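Local coordinates for hyperpolarization-activated (Ih) channel (Strongylocentrotus purpuratus, PDB 2PTM), which probably works as a voltage-gated potassium-conducting channel, represented here by its cytoplasmic C-linker and cyclic nucleotide-binding domain with cAMP bound, at residues A[91-96]-A[170-175]; A[19-24]-A[29-34]; A[47-52]-A[66-71]; A[87-92]-A[177-182]. All coordinates share one frame; numbering follows the deposited sequence.

In the fold
None of the four contacts is a fully buried core. Interactions 1 and 3 lie at the surface, while interactions 2 and 4 are partly buried. Interactions 1 and 4 join the same pair of helices, 84-93 and 170-179, beside the beta roll, one through a leucine over an imidazole and the other through a salt bridge. Interaction 3 touches both, since Cys69 packs on Val91 and Asn66 meets Thr88. Interaction 2 lies apart, at the far end of the C-linker, and combines methionine packing with an arginine-glutamine bond. Between subunits, Tyr20, from the segment 19-24 of interaction 2, bonds to the Glu49 and Asn68 of interaction 3 in a neighbouring subunit.

Interaction 1 (A[91-96]-A[170-175]); sequences VTLLEF and VQHFNQ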
loop_
_atom_site.group_PDB
_atom_site.type_symbol
_atom_site.label_atom_id
_atom_site.label_comp_id
_atom_site.label_asym_id
_atom_site.label_seq_id
_atom_site.Cartn_x
_atom_site.Cartn_y
_atom_site.Cartn_z
ATOM N N VAL A 91 12.382 7.014 17.743
ATOM C CA VAL A 91 11.121 6.760 18.435
ATOM C C VAL A 91 9.920 6.879 17.502
ATOM O O VAL A 91 8.909 6.230 17.726
ATOM C CB VAL A 91 10.907 7.640 19.704
ATOM C CG1 VAL A 91 11.938 7.302 20.792
ATOM C CG2 VAL A 91 10.917 9.126 19.373
ATOM N N THR A 92 10.027 7.694 16.458
ATOM C CA THR A 92 8.916 7.847 15.522
ATOM C C THR A 92 8.829 6.659 14.562
ATOM O O THR A 92 7.822 6.477 13.879
ATOM C CB THR A 92 9.015 9.152 14.701
ATOM O OG1 THR A 92 10.190 9.120 13.885
ATOM C CG2 THR A 92 9.056 10.372 15.610
ATOM N N LEU A 93 9.884 5.855 14.504
ATOM C CA LEU A 93 9.901 4.695 13.614
ATOM C C LEU A 93 9.733 3.358 14.331
ATOM O O LEU A 93 9.566 2.329 13.681
ATOM C CB LEU A 93 11.184 4.662 12.782
ATOM C CG LEU A 93 11.456 5.879 11.889
ATOM C CD1 LEU A 93 12.780 5.706 11.183
ATOM C CD2 LEU A 93 10.334 6.093 10.878
ATOM N N LEU A 94 9.790 3.367 15.659
ATOM C CA LEU A 94 9.652 2.126 16.427
ATOM C C LEU A 94 8.249 1.522 16.294
ATOM O O LEU A 94 7.268 2.249 16.190
ATOM C CB LEU A 94 9.977 2.375 17.902
ATOM C CG LEU A 94 11.421 2.735 18.254
ATOM C CD1 LEU A 94 11.532 3.016 19.748
ATOM C CD2 LEU A 94 12.368 1.616 17.846
ATOM N N GLU A 95 8.158 0.193 16.293
ATOM C CA GLU A 95 6.864 -0.492 16.289
ATOM C C GLU A 95 6.685 -1.284 17.577
ATOM O O GLU A 95 7.544 -2.073 17.946
ATOM C CB GLU A 95 6.760 -1.441 15.094
ATOM C CG GLU A 95 6.590 -0.726 13.763
ATOM C CD GLU A 95 5.221 -0.084 13.621
ATOM O OE1 GLU A 95 4.262 -0.588 14.239
ATOM O OE2 GLU A 95 5.105 0.922 12.892
ATOM N N PHE A 96 5.568 -1.077 18.262
ATOM C CA PHE A 96 5.306 -1.793 19.514
ATOM C C PHE A 96 4.993 -3.262 19.242
ATOM O O PHE A 96 4.204 -3.582 18.353
ATOM C CB PHE A 96 4.131 -1.139 20.232
ATOM C CG PHE A 96 3.823 -1.737 21.569
ATOM C CD1 PHE A 96 4.752 -1.691 22.593
ATOM C CD2 PHE A 96 2.598 -2.334 21.810
ATOM C CE1 PHE A 96 4.464 -2.228 23.835
ATOM C CE2 PHE A 96 2.301 -2.869 23.058
ATOM C CZ PHE A 96 3.240 -2.822 24.068
ATOM N N VAL A 170 14.777 -3.270 9.226
ATOM C CA VAL A 170 16.098 -3.129 8.610
ATOM C C VAL A 170 16.159 -1.855 7.757
ATOM O O VAL A 170 17.175 -1.162 7.733
ATOM C CB VAL A 170 16.510 -4.390 7.806
ATOM C CG1 VAL A 170 15.421 -4.786 6.829
ATOM C CG2 VAL A 170 17.846 -4.170 7.084
ATOM N N GLN A 171 15.064 -1.524 7.080
ATOM C CA GLN A 171 15.048 -0.314 6.260
ATOM C C GLN A 171 15.200 0.946 7.106
ATOM O O GLN A 171 16.000 1.817 6.776
ATOM C CB GLN A 171 13.787 -0.239 5.390
ATOM C CG GLN A 171 12.645 -1.102 5.896
ATOM C CD GLN A 171 12.758 -2.546 5.435
ATOM O OE1 GLN A 171 13.078 -2.817 4.271
ATOM N NE2 GLN A 171 12.490 -3.480 6.340
ATOM N N HIS A 172 14.446 1.037 8.199
ATOM C CA HIS A 172 14.539 2.197 9.086
ATOM C C HIS A 172 15.872 2.246 9.832
ATOM O O HIS A 172 16.436 3.319 10.040
ATOM C CB HIS A 172 13.380 2.215 10.091
ATOM C CG HIS A 172 12.026 2.292 9.456
ATOM N ND1 HIS A 172 11.762 3.077 8.352
ATOM C CD2 HIS A 172 10.852 1.700 9.781
ATOM C CE1 HIS A 172 10.489 2.956 8.018
ATOM N NE2 HIS A 172 9.915 2.124 8.868
ATOM N N PHE A 173 16.344 1.076 10.258
ATOM C CA PHE A 173 17.646 0.924 10.903
ATOM C C PHE A 173 18.732 1.543 10.029
ATOM O O PHE A 173 19.518 2.384 10.484
ATOM C CB PHE A 173 17.908 -0.570 11.134
ATOM C CG PHE A 173 19.259 -0.895 11.720
ATOM C CD1 PHE A 173 19.439 -0.958 13.094
ATOM C CD2 PHE A 173 20.335 -1.182 10.895
ATOM C CE1 PHE A 173 20.674 -1.285 13.639
ATOM C CE2 PHE A 173 21.578 -1.505 11.431
ATOM C CZ PHE A 173 21.748 -1.557 12.808
ATOM N N ASN A 174 18.766 1.139 8.767
ATOM C CA ASN A 174 19.779 1.641 7.853
ATOM C C ASN A 174 19.604 3.129 7.565
ATOM O O ASN A 174 20.571 3.833 7.332
ATOM C CB ASN A 174 19.801 0.819 6.562
ATOM C CG ASN A 174 20.559 -0.486 6.719
ATOM O OD1 ASN A 174 21.679 -0.511 7.234
ATOM N ND2 ASN A 174 19.952 -1.578 6.275
ATOM N N GLN A 175 18.364 3.601 7.608
ATOM C CA GLN A 175 18.073 5.017 7.421
ATOM C C GLN A 175 18.651 5.870 8.553
ATOM O O GLN A 175 19.370 6.834 8.305
ATOM C CB GLN A 175 16.562 5.244 7.318
ATOM C CG GLN A 175 15.936 4.762 6.019
ATOM C CD GLN A 175 14.420 4.911 6.016
ATOM O OE1 GLN A 175 13.843 5.555 6.897
ATOM N NE2 GLN A 175 13.770 4.310 5.024
#
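Leu93 and His172 meet beside the beta roll of the cyclic nucleotide-binding domain, where the helix leading into the roll (84-93) comes close to the helix leaving it (170-179). Leu93 does most of the touching. Its CB lies 4.2 Å from CG of His172, at the root of the imidazole. With CG anti to its own carbonyl carbon (chi1 -59°), the leucine points its fork at the histidine, and both methyls reach it. CD1 prolongs the chain and touches CB of His172 at 3.7 Å and the ring atoms CG and ND1 at 3.9 and 4.0 Å. The same methyl is the part of Leu93 that comes closest to Gln175, with OE1 of that residue 4.4 Å from CD1. CD2 is the methyl centred over the ring: it sits 4.2 Å from the centroid of the His172 imidazole and only 10° off the ring normal, a CH-pi contact over one face. An alanine in place of His172 would probably strip CD2 of the aromatic surface beneath it and open a gap between the two helices beside Leu93.

The imidazole is framed from its own helix as well, since the amide carbon CD of Gln175, one turn on, lies at the ring edge and in its plane. The backbone N of His172 is hydrogen-bonded to OG of Ser169, just ahead of the helix, and Leu93 also packs on Leu168 of strand 163-169. The backbone comes near the ring too: O of Leu93 lies 4.2 Å from CD2 of His172, next to CG.

Interaction 2 (A[19-24]-A[29-34]); sequences EYMQYR and HLRNKI
A mixed apolar and polar contact, made by Met21 and Gln22 against Arg31 and Ile34, closes the helical hairpin at the start of the C-linker. The axes of helices 19-23 and 29-34 run nearly antiparallel, at 162°, and approach to 10.9 Å. Between them lies the Met21 side chain, sliding past Arg31 and Ile34 in the opposite direction. Its sulfur SD is 3.6 Å from CA of Arg31 and 3.7 Å from CD1 of Ile34, while the bend at the last torsion turns CE toward CB of Arg31, 4.0 Å away.

Arg31 runs extended from CG to NE along this apolar strip and ends at Gln22. Its NH1 and NH2 grip OE1 of Gln22 end-on, at 3.2 and 3.1 Å, so one amide oxygen, lying nearly in the guanidinium plane, receives two N-H groups. The amide stands almost perpendicular to that plane (85°). Gln22 starts away from the partner helix and reaches it through a bend at chi2, near 71°. The remaining nitrogen, NE of Arg31, donates to the carbonyl O of Leu26 in the connecting turn, which ties the guanidinium to both helix and turn.

Ile34 also packs on Ile60 of the second subunit, and OH of Tyr20 hydrogen-bonds to Glu49 and Asn68 of that subunit. Such an antiparallel helix-turn-helix, resting on the next subunit, is the "elbow" of the C-linker in HCN channels.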
loop_
_atom_site.group_PDB
_atom_site.type_symbol
_atom_site.label_atom_id
_atom_site.label_comp_id
_atom_site.label_asym_id
_atom_site.label_seq_id
_atom_site.Cartn_x
_atom_site.Cartn_y
_atom_site.Cartn_z
ATOM N N GLU A 19 -14.727 -16.627 17.559
ATOM C CA GLU A 19 -15.452 -17.250 16.454
ATOM C C GLU A 19 -14.499 -17.856 15.437
ATOM O O GLU A 19 -14.722 -18.961 14.940
ATOM C CB GLU A 19 -16.345 -16.232 15.756
ATOM C CG GLU A 19 -17.547 -15.815 16.560
ATOM C CD GLU A 19 -18.657 -15.268 15.690
ATOM O OE1 GLU A 19 -18.524 -15.321 14.447
ATOM O OE2 GLU A 19 -19.664 -14.790 16.254
ATOM N N TYR A 20 -13.441 -17.118 15.119
ATOM C CA TYR A 20 -12.445 -17.607 14.177
ATOM C C TYR A 20 -11.760 -18.854 14.726
ATOM O O TYR A 20 -11.619 -19.853 14.022
ATOM C CB TYR A 20 -11.409 -16.526 13.861
ATOM C CG TYR A 20 -10.169 -17.060 13.172
ATOM C CD1 TYR A 20 -10.164 -17.327 11.806
ATOM C CD2 TYR A 20 -9.008 -17.308 13.890
ATOM C CE1 TYR A 20 -9.028 -17.821 11.172
ATOM C CE2 TYR A 20 -7.869 -17.802 13.267
ATOM C CZ TYR A 20 -7.884 -18.059 11.910
ATOM O OH TYR A 20 -6.746 -18.548 11.298
ATOM N N MET A 21 -11.340 -18.788 15.985
ATOM C CA MET A 21 -10.661 -19.908 16.625
ATOM C C MET A 21 -11.540 -21.155 16.674
ATOM O O MET A 21 -11.036 -22.280 16.683
ATOM C CB MET A 21 -10.192 -19.512 18.025
ATOM C CG MET A 21 -9.161 -18.385 18.008
ATOM S SD MET A 21 -8.373 -18.152 19.602
ATOM C CE MET A 21 -9.807 -17.867 20.632
ATOM N N GLN A 22 -12.854 -20.942 16.700
ATOM C CA GLN A 22 -13.818 -22.036 16.649
ATOM C C GLN A 22 -13.869 -22.676 15.264
ATOM O O GLN A 22 -13.866 -23.897 15.148
ATOM C CB GLN A 22 -15.212 -21.550 17.060
ATOM C CG GLN A 22 -16.318 -22.576 16.855
ATOM C CD GLN A 22 -16.240 -23.734 17.836
ATOM O OE1 GLN A 22 -15.187 -24.005 18.417
ATOM N NE2 GLN A 22 -17.359 -24.424 18.026
ATOM N N TYR A 23 -13.916 -21.855 14.218
ATOM C CA TYR A 23 -13.956 -22.365 12.847
ATOM C C TYR A 23 -12.676 -23.114 12.496
ATOM O O TYR A 23 -12.689 -24.054 11.703
ATOM C CB TYR A 23 -14.183 -21.233 11.863
ATOM N N ARG A 24 -11.570 -22.684 13.093
ATOM C CA ARG A 24 -10.274 -23.298 12.846
ATOM C C ARG A 24 -10.008 -24.453 13.799
ATOM O O ARG A 24 -8.977 -25.121 13.706
ATOM C CB ARG A 24 -9.174 -22.251 12.988
ATOM C CG ARG A 24 -9.199 -21.213 11.895
ATOM C CD ARG A 24 -9.079 -21.881 10.540
ATOM N NE ARG A 24 -8.505 -20.976 9.551
ATOM C CZ ARG A 24 -7.911 -21.374 8.431
ATOM N NH1 ARG A 24 -7.811 -22.668 8.156
ATOM N NH2 ARG A 24 -7.412 -20.477 7.588
ATOM N N HIS A 29 -5.077 -24.994 24.208
ATOM C CA HIS A 29 -3.847 -24.347 24.659
ATOM C C HIS A 29 -3.524 -23.108 23.829
ATOM O O HIS A 29 -3.008 -22.114 24.341
ATOM C CB HIS A 29 -2.673 -25.330 24.599
ATOM C CG HIS A 29 -2.297 -25.740 23.208
ATOM N ND1 HIS A 29 -1.359 -25.061 22.457
ATOM C CD2 HIS A 29 -2.726 -26.764 22.430
ATOM C CE1 HIS A 29 -1.232 -25.644 21.278
ATOM N NE2 HIS A 29 -2.051 -26.681 21.236
ATOM N N LEU A 30 -3.831 -23.180 22.539
ATOM C CA LEU A 30 -3.534 -22.095 21.611
ATOM C C LEU A 30 -4.606 -21.013 21.665
ATOM O O LEU A 30 -4.300 -19.828 21.548
ATOM C CB LEU A 30 -3.413 -22.651 20.194
ATOM C CG LEU A 30 -3.122 -21.682 19.049
ATOM C CD1 LEU A 30 -1.979 -20.750 19.401
ATOM C CD2 LEU A 30 -2.806 -22.464 17.781
ATOM N N ARG A 31 -5.862 -21.424 21.834
ATOM C CA ARG A 31 -6.949 -20.474 22.017
ATOM C C ARG A 31 -6.656 -19.646 23.249
ATOM O O ARG A 31 -6.809 -18.431 23.242
ATOM C CB ARG A 31 -8.288 -21.193 22.200
ATOM C CG ARG A 31 -8.754 -21.968 20.979
ATOM C CD ARG A 31 -10.242 -22.265 21.038
ATOM N NE ARG A 31 -10.620 -23.240 20.015
ATOM C CZ ARG A 31 -11.874 -23.540 19.691
ATOM N NH1 ARG A 31 -12.879 -22.931 20.304
ATOM N NH2 ARG A 31 -12.122 -24.443 18.750
ATOM N N ASN A 32 -6.234 -20.318 24.313
ATOM C CA ASN A 32 -5.914 -19.630 25.558
ATOM C C ASN A 32 -4.707 -18.712 25.439
ATOM O O ASN A 32 -4.673 -17.654 26.060
ATOM C CB ASN A 32 -5.744 -20.632 26.699
ATOM C CG ASN A 32 -7.070 -21.200 27.159
ATOM O OD1 ASN A 32 -8.072 -20.486 27.198
ATOM N ND2 ASN A 32 -7.087 -22.485 27.504
ATOM N N LYS A 33 -3.727 -19.108 24.630
ATOM C CA LYS A 33 -2.561 -18.262 24.392
ATOM C C LYS A 33 -2.986 -16.958 23.727
ATOM O O LYS A 33 -2.539 -15.867 24.103
ATOM C CB LYS A 33 -1.535 -18.980 23.516
ATOM C CG LYS A 33 -0.325 -18.115 23.160
ATOM C CD LYS A 33 0.777 -18.898 22.458
ATOM C CE LYS A 33 2.090 -18.072 22.410
ATOM N NZ LYS A 33 2.941 -18.451 21.266
ATOM N N ILE A 34 -3.862 -17.081 22.739
ATOM C CA ILE A 34 -4.357 -15.925 22.002
ATOM C C ILE A 34 -5.205 -15.009 22.882
ATOM O O ILE A 34 -5.005 -13.799 22.893
ATOM C CB ILE A 34 -5.121 -16.379 20.758
ATOM C CG1 ILE A 34 -4.138 -17.064 19.811
ATOM C CG2 ILE A 34 -5.817 -15.200 20.077
ATOM C CD1 ILE A 34 -4.788 -17.827 18.676
#

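Interaction 3 (A[47-52]-A[66-71]); sequences FDERHI and NYNCRD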
loop_
_atom_site.group_PDB
_atom_site.type_symbol
_atom_site.label_atom_id
_atom_site.label_comp_id
_atom_site.label_asym_id
_atom_site.label_seq_id
_atom_site.Cartn_x
_atom_site.Cartn_y
_atom_site.Cartn_z
ATOM N N PHE A 47 -7.751 1.356 21.385
ATOM C CA PHE A 47 -7.708 2.617 20.673
ATOM C C PHE A 47 -7.061 2.293 19.331
ATOM O O PHE A 47 -7.072 1.136 18.906
ATOM C CB PHE A 47 -6.889 3.627 21.467
ATOM C CG PHE A 47 -7.202 3.630 22.940
ATOM C CD1 PHE A 47 -6.580 2.735 23.799
ATOM C CD2 PHE A 47 -8.123 4.520 23.465
ATOM C CE1 PHE A 47 -6.867 2.732 25.154
ATOM C CE2 PHE A 47 -8.410 4.524 24.819
ATOM C CZ PHE A 47 -7.784 3.628 25.663
ATOM N N ASP A 48 -6.497 3.289 18.658
ATOM C CA ASP A 48 -5.822 3.024 17.388
ATOM C C ASP A 48 -4.414 3.611 17.360
ATOM O O ASP A 48 -3.438 2.898 17.111
ATOM C CB ASP A 48 -6.647 3.554 16.210
ATOM C CG ASP A 48 -6.175 3.008 14.872
ATOM O OD1 ASP A 48 -5.061 2.445 14.810
ATOM O OD2 ASP A 48 -6.921 3.140 13.878
ATOM N N GLU A 49 -4.330 4.914 17.620
ATOM C CA GLU A 49 -3.075 5.664 17.576
ATOM C C GLU A 49 -2.592 5.908 16.146
ATOM O O GLU A 49 -2.178 7.017 15.811
ATOM C CB GLU A 49 -1.978 4.990 18.405
ATOM C CG GLU A 49 -0.731 5.844 18.567
ATOM C CD GLU A 49 0.361 5.148 19.355
ATOM O OE1 GLU A 49 0.455 3.906 19.273
ATOM O OE2 GLU A 49 1.128 5.843 20.052
ATOM N N ARG A 50 -2.645 4.874 15.310
ATOM C CA ARG A 50 -2.257 5.006 13.908
ATOM C C ARG A 50 -3.140 6.021 13.183
ATOM O O ARG A 50 -2.657 6.795 12.364
ATOM C CB ARG A 50 -2.305 3.656 13.207
ATOM N N HIS A 51 -4.432 6.016 13.491
ATOM C CA HIS A 51 -5.365 6.951 12.873
ATOM C C HIS A 51 -5.093 8.365 13.365
ATOM O O HIS A 51 -4.996 9.307 12.575
ATOM C CB HIS A 51 -6.799 6.551 13.181
ATOM N N ILE A 52 -4.970 8.501 14.681
ATOM C CA ILE A 52 -4.697 9.785 15.308
ATOM C C ILE A 52 -3.376 10.367 14.811
ATOM O O ILE A 52 -3.326 11.504 14.349
ATOM C CB ILE A 52 -4.669 9.657 16.840
ATOM C CG1 ILE A 52 -6.028 9.141 17.338
ATOM C CG2 ILE A 52 -4.280 10.993 17.484
ATOM C CD1 ILE A 52 -6.012 8.583 18.751
ATOM N N ASN A 66 7.746 10.730 21.490
ATOM C CA ASN A 66 8.747 11.013 22.511
ATOM C C ASN A 66 8.200 10.781 23.908
ATOM O O ASN A 66 8.897 10.248 24.771
ATOM C CB ASN A 66 9.283 12.441 22.390
ATOM C CG ASN A 66 10.529 12.525 21.521
ATOM O OD1 ASN A 66 11.532 11.861 21.777
ATOM N ND2 ASN A 66 10.477 13.358 20.507
ATOM N N TYR A 67 6.954 11.184 24.140
ATOM C CA TYR A 67 6.376 10.992 25.472
ATOM C C TYR A 67 6.107 9.521 25.781
ATOM O O TYR A 67 6.434 9.029 26.868
ATOM C CB TYR A 67 5.098 11.807 25.672
ATOM C CG TYR A 67 4.655 11.792 27.121
ATOM C CD1 TYR A 67 5.129 12.737 28.021
ATOM C CD2 TYR A 67 3.798 10.804 27.601
ATOM C CE1 TYR A 67 4.738 12.714 29.356
ATOM C CE2 TYR A 67 3.406 10.774 28.929
ATOM C CZ TYR A 67 3.879 11.732 29.803
ATOM O OH TYR A 67 3.497 11.709 31.131
ATOM N N ASN A 68 5.500 8.818 24.834
ATOM C CA ASN A 68 5.186 7.412 25.042
ATOM C C ASN A 68 6.439 6.553 25.204
ATOM O O ASN A 68 6.413 5.527 25.887
ATOM C CB ASN A 68 4.300 6.880 23.916
ATOM C CG ASN A 68 2.944 7.553 23.884
ATOM O OD1 ASN A 68 2.555 8.232 24.836
ATOM N ND2 ASN A 68 2.219 7.373 22.789
ATOM N N CYS A 69 7.537 6.987 24.587
ATOM C CA CYS A 69 8.799 6.246 24.650
ATOM C C CYS A 69 9.797 6.820 25.665
ATOM O O CYS A 69 10.954 6.416 25.688
ATOM C CB CYS A 69 9.456 6.183 23.264
ATOM S SG CYS A 69 8.631 5.115 22.050
ATOM N N ARG A 70 9.349 7.753 26.500
ATOM C CA ARG A 70 10.229 8.428 27.455
ATOM C C ARG A 70 10.976 7.461 28.387
ATOM O O ARG A 70 12.198 7.559 28.537
ATOM C CB ARG A 70 9.443 9.461 28.274
ATOM C CG ARG A 70 8.414 8.856 29.221
ATOM C CD ARG A 70 7.411 9.885 29.735
ATOM N NE ARG A 70 6.537 9.306 30.755
ATOM C CZ ARG A 70 5.452 8.583 30.494
ATOM N NH1 ARG A 70 5.092 8.349 29.239
ATOM N NH2 ARG A 70 4.723 8.093 31.489
ATOM N N ASP A 71 10.246 6.530 29.001
ATOM C CA ASP A 71 10.845 5.548 29.905
ATOM C C ASP A 71 11.831 4.634 29.182
ATOM O O ASP A 71 12.893 4.311 29.716
ATOM C CB ASP A 71 9.763 4.715 30.597
HETATM O O HOH W 1 3.840 6.163 20.738
#
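Glu49 and Asn68 reach for each other from opposite directions, and their direct bond is weak: ND2 of Asn68 donates to OE2 of Glu49 at 3.3 Å with an N-H...O angle of only 125°. The glutamate spans the gap because its chain is fully extended, with CG opposite the backbone N, and the carboxylate and amide planes are turned 49° apart.

Water strengthens the link. One molecule accepts from ND2 of Asn68 at 2.9 Å and donates to OE2 of Glu49 at 2.8 Å, so that the water, OE2 and ND2 form a hydrogen-bonded triangle in which the bridge is shorter on both legs than the direct bond.

The chief partner of both groups, however, belongs to another chain: OH of Tyr20 of the third subunit hydrogen-bonds to OE2 of Glu49 and to ND2 of Asn68. The helices 50-55 and 58-68 around this pair form the "shoulder" of the C-linker, on which the helical-hairpin "elbow" of a neighbouring subunit rests in HCN channels. Phe47 and Ile52 add packing there, on Tyr23 and Tyr20 of that same subunit.

Within the segment 66-71, a hydrogen bond and packing over the ring both involve Arg70. Its NH1 donates to O of Tyr67 at 2.8 Å and nearly straight, 165°, while its backbone N reaches the same oxygen at 3.2 Å from the opposite face of the carbonyl plane. The side chain folds back over the Tyr67 ring, with CD above the ring centre, and OD1 of Asn68 lies at the edge of that ring, in its plane.

Interaction 4 (A[87-92]-A[177-182]); sequences VTRVVT and LDEFPA
Arg89 and Glu179 form a salt bridge between the helix that precedes the beta roll of the cyclic nucleotide-binding domain and the end of the first helix that follows it. NH2 of Arg89 donates to OE2 of Glu179 at 3.0 Å, but the bond is bent (129°) and weak as a hydrogen bond. OE1 of Glu179 lies 3.0 Å from NE of Arg89, so each carboxylate oxygen has a guanidinium nitrogen nearby, the two planes being 31° apart. Arg89 gets there by folding at chi2 and chi3, whereas Glu179 comes in extended, at about a right angle to it.

The strongest partner of OE2 is in another chain, the backbone N of Phe111 of the third subunit; the carbonyl O of Glu179 accepts from NH1 of Arg152 there. The Phe111 N-H and the positive Arg89 would probably favour the ionised form of the buried carboxylate. A methionine in place of Arg89 would probably leave the carboxylate without its countercharge, held on OE2 by the Phe111 amide of that subunit.

Beneath the bridge, CE2 of Phe180 lies 4.4 Å from CB of Arg89, and the Phe180 ring meets that of Phe86. OG1 of the adjacent Thr88 is hydrogen-bonded to O of Ser84 and ND2 of Asn66. The backbone oxygen of Arg89 is occupied too: OG1 of Thr92 donates to it at 2.8 Å, from 36° above the carbonyl plane.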
loop_
_atom_site.group_PDB
_atom_site.type_symbol
_atom_site.label_atom_id
_atom_site.label_comp_id
_atom_site.label_asym_id
_atom_site.label_seq_id
_atom_site.Cartn_x
_atom_site.Cartn_y
_atom_site.Cartn_z
ATOM N N VAL A 87 17.337 10.612 18.576
ATOM C CA VAL A 87 16.329 9.992 19.428
ATOM C C VAL A 87 14.923 10.196 18.839
ATOM O O VAL A 87 14.128 9.262 18.759
ATOM C CB VAL A 87 16.377 10.538 20.863
ATOM C CG1 VAL A 87 15.288 9.886 21.707
ATOM C CG2 VAL A 87 17.754 10.307 21.473
ATOM N N THR A 88 14.621 11.414 18.407
ATOM C CA THR A 88 13.306 11.674 17.831
ATOM C C THR A 88 13.031 10.815 16.590
ATOM O O THR A 88 11.940 10.257 16.429
ATOM C CB THR A 88 13.115 13.167 17.516
ATOM O OG1 THR A 88 13.044 13.897 18.749
ATOM C CG2 THR A 88 11.833 13.382 16.721
ATOM N N ARG A 89 14.026 10.694 15.721
ATOM C CA ARG A 89 13.872 9.898 14.510
ATOM C C ARG A 89 13.565 8.436 14.839
ATOM O O ARG A 89 12.651 7.838 14.272
ATOM C CB ARG A 89 15.132 9.980 13.647
ATOM C CG ARG A 89 15.003 9.269 12.300
ATOM C CD ARG A 89 14.098 10.041 11.360
ATOM N NE ARG A 89 14.663 11.345 11.020
ATOM C CZ ARG A 89 14.033 12.279 10.314
ATOM N NH1 ARG A 89 12.798 12.064 9.879
ATOM N NH2 ARG A 89 14.637 13.430 10.045
ATOM N N VAL A 90 14.329 7.867 15.762
ATOM C CA VAL A 90 14.140 6.474 16.147
ATOM C C VAL A 90 12.758 6.230 16.734
ATOM O O VAL A 90 12.034 5.353 16.263
ATOM C CB VAL A 90 15.215 6.012 17.145
ATOM C CG1 VAL A 90 14.893 4.612 17.675
ATOM C CG2 VAL A 90 16.570 6.031 16.473
ATOM N N VAL A 91 12.382 7.014 17.743
ATOM C CA VAL A 91 11.121 6.760 18.435
ATOM C C VAL A 91 9.920 6.879 17.502
ATOM O O VAL A 91 8.909 6.230 17.726
ATOM C CB VAL A 91 10.907 7.640 19.704
ATOM C CG1 VAL A 91 11.938 7.302 20.792
ATOM C CG2 VAL A 91 10.917 9.126 19.373
ATOM N N THR A 92 10.027 7.694 16.458
ATOM C CA THR A 92 8.916 7.847 15.522
ATOM C C THR A 92 8.829 6.659 14.562
ATOM O O THR A 92 7.822 6.477 13.879
ATOM C CB THR A 92 9.015 9.152 14.701
ATOM O OG1 THR A 92 10.190 9.120 13.885
ATOM C CG2 THR A 92 9.056 10.372 15.610
ATOM N N LEU A 177 20.929 5.192 10.806
ATOM C CA LEU A 177 22.382 5.069 10.914
ATOM C C LEU A 177 23.121 5.874 9.849
ATOM O O LEU A 177 24.265 6.288 10.055
ATOM C CB LEU A 177 22.805 3.603 10.832
ATOM C CG LEU A 177 22.975 2.903 12.179
ATOM C CD1 LEU A 177 21.826 3.218 13.112
ATOM C CD2 LEU A 177 23.146 1.395 12.005
ATOM N N ASP A 178 22.480 6.069 8.702
ATOM C CA ASP A 178 23.062 6.894 7.651
ATOM C C ASP A 178 22.917 8.356 8.034
ATOM O O ASP A 178 23.834 9.156 7.856
ATOM C CB ASP A 178 22.371 6.636 6.313
ATOM C CG ASP A 178 22.802 5.329 5.679
ATOM O OD1 ASP A 178 23.692 4.659 6.244
ATOM O OD2 ASP A 178 22.249 4.974 4.615
ATOM N N GLU A 179 21.752 8.697 8.568
ATOM C CA GLU A 179 21.475 10.064 8.964
ATOM C C GLU A 179 22.361 10.453 10.139
ATOM O O GLU A 179 22.788 11.600 10.249
ATOM C CB GLU A 179 19.996 10.228 9.321
ATOM C CG GLU A 179 19.552 11.670 9.458
ATOM C CD GLU A 179 18.049 11.817 9.560
ATOM O OE1 GLU A 179 17.365 10.791 9.772
ATOM O OE2 GLU A 179 17.555 12.961 9.432
ATOM N N PHE A 180 22.653 9.486 11.004
ATOM C CA PHE A 180 23.487 9.737 12.175
ATOM C C PHE A 180 24.622 8.713 12.299
ATOM O O PHE A 180 24.546 7.790 13.108
ATOM C CB PHE A 180 22.623 9.745 13.443
ATOM C CG PHE A 180 21.502 10.752 13.404
ATOM C CD1 PHE A 180 21.715 12.064 13.802
ATOM C CD2 PHE A 180 20.241 10.391 12.955
ATOM C CE1 PHE A 180 20.687 12.997 13.757
ATOM C CE2 PHE A 180 19.210 11.313 12.909
ATOM C CZ PHE A 180 19.434 12.619 13.309
ATOM N N PRO A 181 25.695 8.894 11.509
ATOM C CA PRO A 181 26.774 7.904 11.392
ATOM C C PRO A 181 27.465 7.616 12.724
ATOM O O PRO A 181 27.923 6.496 12.940
ATOM C CB PRO A 181 27.760 8.561 10.418
ATOM C CG PRO A 181 26.980 9.665 9.746
ATOM C CD PRO A 181 26.006 10.132 10.774
ATOM N N ALA A 182 27.539 8.614 13.599
ATOM C CA ALA A 182 28.154 8.428 14.911
ATOM C C ALA A 182 27.512 7.262 15.659
ATOM O O ALA A 182 28.187 6.538 16.395
ATOM C CB ALA A 182 28.063 9.703 15.733
#